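PDB 1DVP: hepatocyte growth factor-regulated tyrosine kinase substrate from Drosophila melanogaster, which binds ubiquitin and phosphatidylinositol and drives endosomal membrane invagination into multivesicular bodies, promoting degradation of activated tyrosine kinase receptors. Local coordinates for residues H78-F90 against W113-I126. Sequence-based numbering, arbitrary orientation.
Sequences HEEVFTKENCEMF and WAYAFRSSDKYQAI
Six aromatic side chains, His78, Phe82, Phe90, Trp113, Phe117 and Tyr123, gather in one cluster, with Phe82 touching three of the others. The outer edge of the Phe82 ring points at the indole face of Trp113 in a T-shaped pair, planes at 71° and CE2 lying 3.4 Å from Trp113 CE3. Its CE1 meets CE1 of Phe117 at 3.5 Å, those two rings inclined obliquely. One face of Phe82 is overlaid by the methyl tip of Ile126, a CH-pi contact with CD1 3.8 Å from the ring centroid; Val81 CG1 covers the opposite face. With CG anti to its carbonyl carbon (chi1 -56°), Phe82 projects its ring from the inverse gamma turn that it centres into the cluster. An alanine here would probably open a gap between the Trp113 indole and Ile126 CD1 and take away the ring that Phe117 CE1 packs against. A second T-shaped pair has Phe117 directing CE2 and CZ onto the imidazole face of His78, centroids 4.7 Å apart and planes at 80°; NE2 of His78 is hydrogen-bonded to Val70 O, which should fix the rotation of the imidazole. The contact belongs to the VHS domain, a right-handed superhelix of helices, and joins the turn between helices 74-81 and 84-96 to the loop between helices 100-116 and 125-135, with helix 56-72 contributing Leu66 and Val70. In helix 84-96, Cys87 SG rests 3.8 Å from Ala125 CB. At the solvent-exposed side, the Tyr123 hydroxyl lies against the aliphatic part of Glu79, OH to CG 3.4 Å, and the Glu79 carboxylate stays 5.0 Å from Lys122 NZ (OE1 to NZ), a separation at which the opposite charges may still attract weakly.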
loop_
_atom_site.group_PDB
_atom_site.type_symbol
_atom_site.label_atom_id
_atom_site.label_comp_id
_atom_site.label_asym_id
_atom_site.label_seq_id
_atom_site.Cartn_x
_atom_site.Cartn_y
_atom_site.Cartn_z
ATOM N N HIS A 78 14.776 -17.791 21.336
ATOM C CA HIS A 78 15.998 -18.395 20.816
ATOM C C HIS A 78 16.848 -19.003 21.920
ATOM O O HIS A 78 17.416 -20.077 21.769
ATOM C CB HIS A 78 16.804 -17.346 20.050
ATOM C CG HIS A 78 16.048 -16.730 18.906
ATOM N ND1 HIS A 78 16.475 -15.592 18.256
ATOM C CD2 HIS A 78 14.907 -17.115 18.283
ATOM C CE1 HIS A 78 15.628 -15.305 17.281
ATOM N NE2 HIS A 78 14.672 -16.215 17.276
ATOM N N GLU A 79 16.913 -18.320 23.045
ATOM C CA GLU A 79 17.711 -18.806 24.153
ATOM C C GLU A 79 17.070 -19.996 24.835
ATOM O O GLU A 79 17.773 -20.904 25.281
ATOM C CB GLU A 79 17.942 -17.666 25.135
ATOM C CG GLU A 79 18.831 -16.605 24.535
ATOM C CD GLU A 79 18.664 -15.248 25.178
ATOM O OE1 GLU A 79 19.255 -14.285 24.642
ATOM O OE2 GLU A 79 17.948 -15.134 26.203
ATOM N N GLU A 80 15.744 -20.002 24.901
ATOM C CA GLU A 80 15.027 -21.098 25.524
ATOM C C GLU A 80 15.151 -22.332 24.669
ATOM O O GLU A 80 15.333 -23.432 25.180
ATOM C CB GLU A 80 13.529 -20.786 25.653
ATOM C CG GLU A 80 12.688 -22.024 26.011
ATOM C CD GLU A 80 12.856 -22.453 27.464
ATOM O OE1 GLU A 80 12.680 -23.651 27.784
ATOM O OE2 GLU A 80 13.156 -21.578 28.299
ATOM N N VAL A 81 15.056 -22.123 23.359
ATOM C CA VAL A 81 15.082 -23.203 22.386
ATOM C C VAL A 81 16.415 -23.854 21.956
ATOM O O VAL A 81 16.560 -25.082 22.047
ATOM C CB VAL A 81 14.335 -22.756 21.098
ATOM C CG1 VAL A 81 14.502 -23.780 20.013
ATOM C CG2 VAL A 81 12.848 -22.522 21.406
ATOM N N PHE A 82 17.361 -23.044 21.473
ATOM C CA PHE A 82 18.623 -23.556 20.956
ATOM C C PHE A 82 19.709 -23.820 21.994
ATOM O O PHE A 82 20.704 -23.090 22.095
ATOM C CB PHE A 82 19.146 -22.609 19.864
ATOM C CG PHE A 82 18.162 -22.394 18.739
ATOM C CD1 PHE A 82 17.687 -21.127 18.448
ATOM C CD2 PHE A 82 17.685 -23.474 17.997
ATOM C CE1 PHE A 82 16.742 -20.933 17.429
ATOM C CE2 PHE A 82 16.741 -23.296 16.977
ATOM C CZ PHE A 82 16.269 -22.034 16.692
ATOM N N THR A 83 19.482 -24.852 22.788
ATOM C CA THR A 83 20.449 -25.251 23.770
ATOM C C THR A 83 20.953 -26.601 23.287
ATOM O O THR A 83 20.419 -27.201 22.340
ATOM C CB THR A 83 19.834 -25.444 25.174
ATOM O OG1 THR A 83 18.840 -26.471 25.138
ATOM C CG2 THR A 83 19.226 -24.156 25.680
ATOM N N LYS A 84 21.992 -27.065 23.958
ATOM C CA LYS A 84 22.609 -28.334 23.681
ATOM C C LYS A 84 21.574 -29.453 23.736
ATOM O O LYS A 84 21.364 -30.170 22.755
ATOM C CB LYS A 84 23.698 -28.558 24.726
ATOM C CG LYS A 84 23.383 -27.873 26.091
ATOM C CD LYS A 84 22.161 -28.479 26.799
ATOM C CE LYS A 84 21.859 -27.836 28.146
ATOM N NZ LYS A 84 21.378 -26.412 28.066
ATOM N N GLU A 85 20.911 -29.594 24.880
ATOM C CA GLU A 85 19.944 -30.659 25.010
ATOM C C GLU A 85 18.859 -30.558 23.947
ATOM O O GLU A 85 18.667 -31.495 23.184
ATOM C CB GLU A 85 19.367 -30.712 26.440
ATOM C CG GLU A 85 18.918 -29.405 27.055
ATOM C CD GLU A 85 18.675 -29.525 28.572
ATOM O OE1 GLU A 85 18.149 -30.581 29.025
ATOM O OE2 GLU A 85 19.003 -28.564 29.321
ATOM N N ASN A 86 18.183 -29.416 23.855
ATOM C CA ASN A 86 17.126 -29.262 22.859
ATOM C C ASN A 86 17.521 -29.617 21.425
ATOM O O ASN A 86 16.742 -30.221 20.693
ATOM C CB ASN A 86 16.563 -27.855 22.918
ATOM C CG ASN A 86 15.778 -27.614 24.172
ATOM O OD1 ASN A 86 15.045 -28.499 24.631
ATOM N ND2 ASN A 86 15.898 -26.414 24.735
ATOM N N CYS A 87 18.733 -29.271 21.021
ATOM C CA CYS A 87 19.154 -29.584 19.667
ATOM C C CYS A 87 19.358 -31.079 19.531
ATOM O O CYS A 87 19.116 -31.661 18.473
ATOM C CB CYS A 87 20.444 -28.845 19.326
ATOM S SG CYS A 87 20.218 -27.069 19.251
ATOM N N GLU A 88 19.809 -31.699 20.615
ATOM C CA GLU A 88 20.031 -33.132 20.617
ATOM C C GLU A 88 18.681 -33.821 20.645
ATOM O O GLU A 88 18.485 -34.843 19.989
ATOM C CB GLU A 88 20.880 -33.516 21.817
ATOM C CG GLU A 88 22.356 -33.178 21.632
ATOM C CD GLU A 88 23.187 -33.509 22.854
ATOM O OE1 GLU A 88 23.386 -32.625 23.719
ATOM O OE2 GLU A 88 23.633 -34.672 22.961
ATOM N N MET A 89 17.748 -33.238 21.395
ATOM C CA MET A 89 16.381 -33.761 21.489
ATOM C C MET A 89 15.785 -33.705 20.082
ATOM O O MET A 89 15.175 -34.660 19.602
ATOM C CB MET A 89 15.518 -32.894 22.416
ATOM C CG MET A 89 14.589 -31.907 21.657
ATOM S SD MET A 89 12.853 -32.470 21.234
ATOM C CE MET A 89 12.003 -31.466 22.482
ATOM N N PHE A 90 15.965 -32.570 19.423
ATOM C CA PHE A 90 15.428 -32.424 18.098
ATOM C C PHE A 90 15.928 -33.569 17.273
ATOM O O PHE A 90 15.216 -34.134 16.439
ATOM C CB PHE A 90 15.867 -31.092 17.509
ATOM C CG PHE A 90 15.106 -29.925 18.061
ATOM C CD1 PHE A 90 15.690 -28.669 18.148
ATOM C CD2 PHE A 90 13.785 -30.082 18.484
ATOM C CE1 PHE A 90 14.959 -27.575 18.651
ATOM C CE2 PHE A 90 13.066 -29.010 18.981
ATOM C CZ PHE A 90 13.653 -27.751 19.064
ATOM N N TRP A 113 17.422 -23.193 10.536
ATOM C CA TRP A 113 17.980 -22.546 11.700
ATOM C C TRP A 113 19.510 -22.467 11.658
ATOM O O TRP A 113 20.107 -21.500 12.148
ATOM C CB TRP A 113 17.479 -23.267 12.952
ATOM C CG TRP A 113 15.967 -23.101 13.150
ATOM C CD1 TRP A 113 15.208 -22.036 12.745
ATOM C CD2 TRP A 113 15.092 -23.962 13.884
ATOM N NE1 TRP A 113 13.917 -22.178 13.182
ATOM C CE2 TRP A 113 13.808 -23.348 13.890
ATOM C CE3 TRP A 113 15.253 -25.187 14.552
ATOM C CZ2 TRP A 113 12.695 -23.923 14.541
ATOM C CZ3 TRP A 113 14.128 -25.764 15.206
ATOM C CH2 TRP A 113 12.877 -25.126 15.190
ATOM N N ALA A 114 20.143 -23.487 11.078
ATOM C CA ALA A 114 21.596 -23.473 10.977
ATOM C C ALA A 114 22.004 -22.265 10.144
ATOM O O ALA A 114 22.893 -21.517 10.539
ATOM C CB ALA A 114 22.111 -24.780 10.334
ATOM N N TYR A 115 21.352 -22.040 9.005
ATOM C CA TYR A 115 21.703 -20.880 8.192
ATOM C C TYR A 115 21.215 -19.543 8.754
ATOM O O TYR A 115 21.884 -18.503 8.589
ATOM C CB TYR A 115 21.196 -21.023 6.765
ATOM C CG TYR A 115 22.015 -21.959 5.953
ATOM C CD1 TYR A 115 21.787 -23.347 6.009
ATOM C CD2 TYR A 115 23.070 -21.487 5.177
ATOM C CE1 TYR A 115 22.608 -24.250 5.302
ATOM C CE2 TYR A 115 23.902 -22.373 4.472
ATOM C CZ TYR A 115 23.657 -23.759 4.541
ATOM O OH TYR A 115 24.446 -24.637 3.833
ATOM N N ALA A 116 20.055 -19.560 9.410
ATOM C CA ALA A 116 19.523 -18.333 9.989
ATOM C C ALA A 116 20.485 -17.753 11.043
ATOM O O ALA A 116 20.826 -16.575 10.994
ATOM C CB ALA A 116 18.125 -18.577 10.612
ATOM N N PHE A 117 20.916 -18.565 11.997
ATOM C CA PHE A 117 21.828 -18.062 13.024
ATOM C C PHE A 117 23.302 -18.304 12.705
ATOM O O PHE A 117 24.127 -18.376 13.625
ATOM C CB PHE A 117 21.495 -18.690 14.384
ATOM C CG PHE A 117 20.087 -18.450 14.812
ATOM C CD1 PHE A 117 19.070 -19.301 14.394
ATOM C CD2 PHE A 117 19.761 -17.333 15.573
ATOM C CE1 PHE A 117 17.757 -19.046 14.724
ATOM C CE2 PHE A 117 18.438 -17.067 15.911
ATOM C CZ PHE A 117 17.434 -17.934 15.480
ATOM N N ARG A 118 23.630 -18.408 11.416
ATOM C CA ARG A 118 24.992 -18.684 10.996
ATOM C C ARG A 118 26.037 -17.679 11.496
ATOM O O ARG A 118 27.174 -18.070 11.783
ATOM C CB ARG A 118 25.087 -18.816 9.464
ATOM C CG ARG A 118 24.973 -17.529 8.671
ATOM C CD ARG A 118 24.948 -17.811 7.154
ATOM N NE ARG A 118 26.161 -18.478 6.685
ATOM C CZ ARG A 118 26.358 -18.908 5.436
ATOM N NH1 ARG A 118 25.421 -18.754 4.510
ATOM N NH2 ARG A 118 27.510 -19.488 5.109
ATOM N N SER A 119 25.650 -16.413 11.629
ATOM C CA SER A 119 26.569 -15.362 12.080
ATOM C C SER A 119 26.372 -14.923 13.529
ATOM O O SER A 119 26.835 -13.845 13.945
ATOM C CB SER A 119 26.443 -14.153 11.168
ATOM O OG SER A 119 26.914 -14.471 9.870
ATOM N N SER A 120 25.684 -15.763 14.292
ATOM C CA SER A 120 25.396 -15.502 15.688
ATOM C C SER A 120 26.303 -16.312 16.609
ATOM O O SER A 120 26.445 -17.537 16.454
ATOM C CB SER A 120 23.936 -15.843 15.997
ATOM O OG SER A 120 23.705 -15.800 17.395
ATOM N N ASP A 121 26.899 -15.616 17.576
ATOM C CA ASP A 121 27.778 -16.248 18.552
ATOM C C ASP A 121 26.970 -17.215 19.420
ATOM O O ASP A 121 27.263 -18.421 19.471
ATOM C CB ASP A 121 28.450 -15.186 19.446
ATOM C CG ASP A 121 29.930 -14.976 19.116
ATOM O OD1 ASP A 121 30.642 -15.975 18.857
ATOM O OD2 ASP A 121 30.391 -13.814 19.134
ATOM N N LYS A 122 25.946 -16.687 20.085
ATOM C CA LYS A 122 25.092 -17.492 20.961
ATOM C C LYS A 122 24.633 -18.864 20.425
ATOM O O LYS A 122 24.638 -19.852 21.167
ATOM C CB LYS A 122 23.863 -16.670 21.396
ATOM C CG LYS A 122 24.148 -15.645 22.512
ATOM C CD LYS A 122 22.884 -14.976 23.064
ATOM C CE LYS A 122 22.209 -14.045 22.052
ATOM N NZ LYS A 122 23.011 -12.824 21.719
ATOM N N TYR A 123 24.268 -18.949 19.145
ATOM C CA TYR A 123 23.783 -20.221 18.606
ATOM C C TYR A 123 24.744 -20.908 17.636
ATOM O O TYR A 123 25.430 -20.241 16.840
ATOM C CB TYR A 123 22.404 -19.973 17.981
ATOM C CG TYR A 123 21.610 -19.007 18.837
ATOM C CD1 TYR A 123 21.255 -17.745 18.357
ATOM C CD2 TYR A 123 21.358 -19.288 20.180
ATOM C CE1 TYR A 123 20.691 -16.789 19.188
ATOM C CE2 TYR A 123 20.797 -18.335 21.022
ATOM C CZ TYR A 123 20.470 -17.088 20.523
ATOM O OH TYR A 123 19.946 -16.134 21.360
ATOM N N GLN A 124 24.812 -22.243 17.729
ATOM C CA GLN A 124 25.693 -23.060 16.873
ATOM C C GLN A 124 25.513 -24.574 17.124
ATOM O O GLN A 124 25.908 -25.420 16.308
ATOM C CB GLN A 124 27.146 -22.631 17.098
ATOM C CG GLN A 124 28.015 -23.600 17.903
ATOM C CD GLN A 124 28.899 -24.461 17.004
ATOM O OE1 GLN A 124 29.784 -25.189 17.479
ATOM N NE2 GLN A 124 28.661 -24.380 15.697
ATOM N N ALA A 125 24.916 -24.902 18.269
ATOM C CA ALA A 125 24.620 -26.285 18.637
ATOM C C ALA A 125 23.724 -26.837 17.539
ATOM O O ALA A 125 23.593 -28.052 17.363
ATOM C CB ALA A 125 23.886 -26.325 19.967
ATOM N N ILE A 126 23.096 -25.911 16.812
ATOM C CA ILE A 126 22.220 -26.244 15.708
ATOM C C ILE A 126 23.089 -26.641 14.527
ATOM O O ILE A 126 22.873 -27.697 13.940
ATOM C CB ILE A 126 21.346 -25.035 15.275
ATOM C CG1 ILE A 126 21.176 -24.058 16.430
ATOM C CG2 ILE A 126 19.976 -25.528 14.831
ATOM C CD1 ILE A 126 20.566 -22.757 16.008
#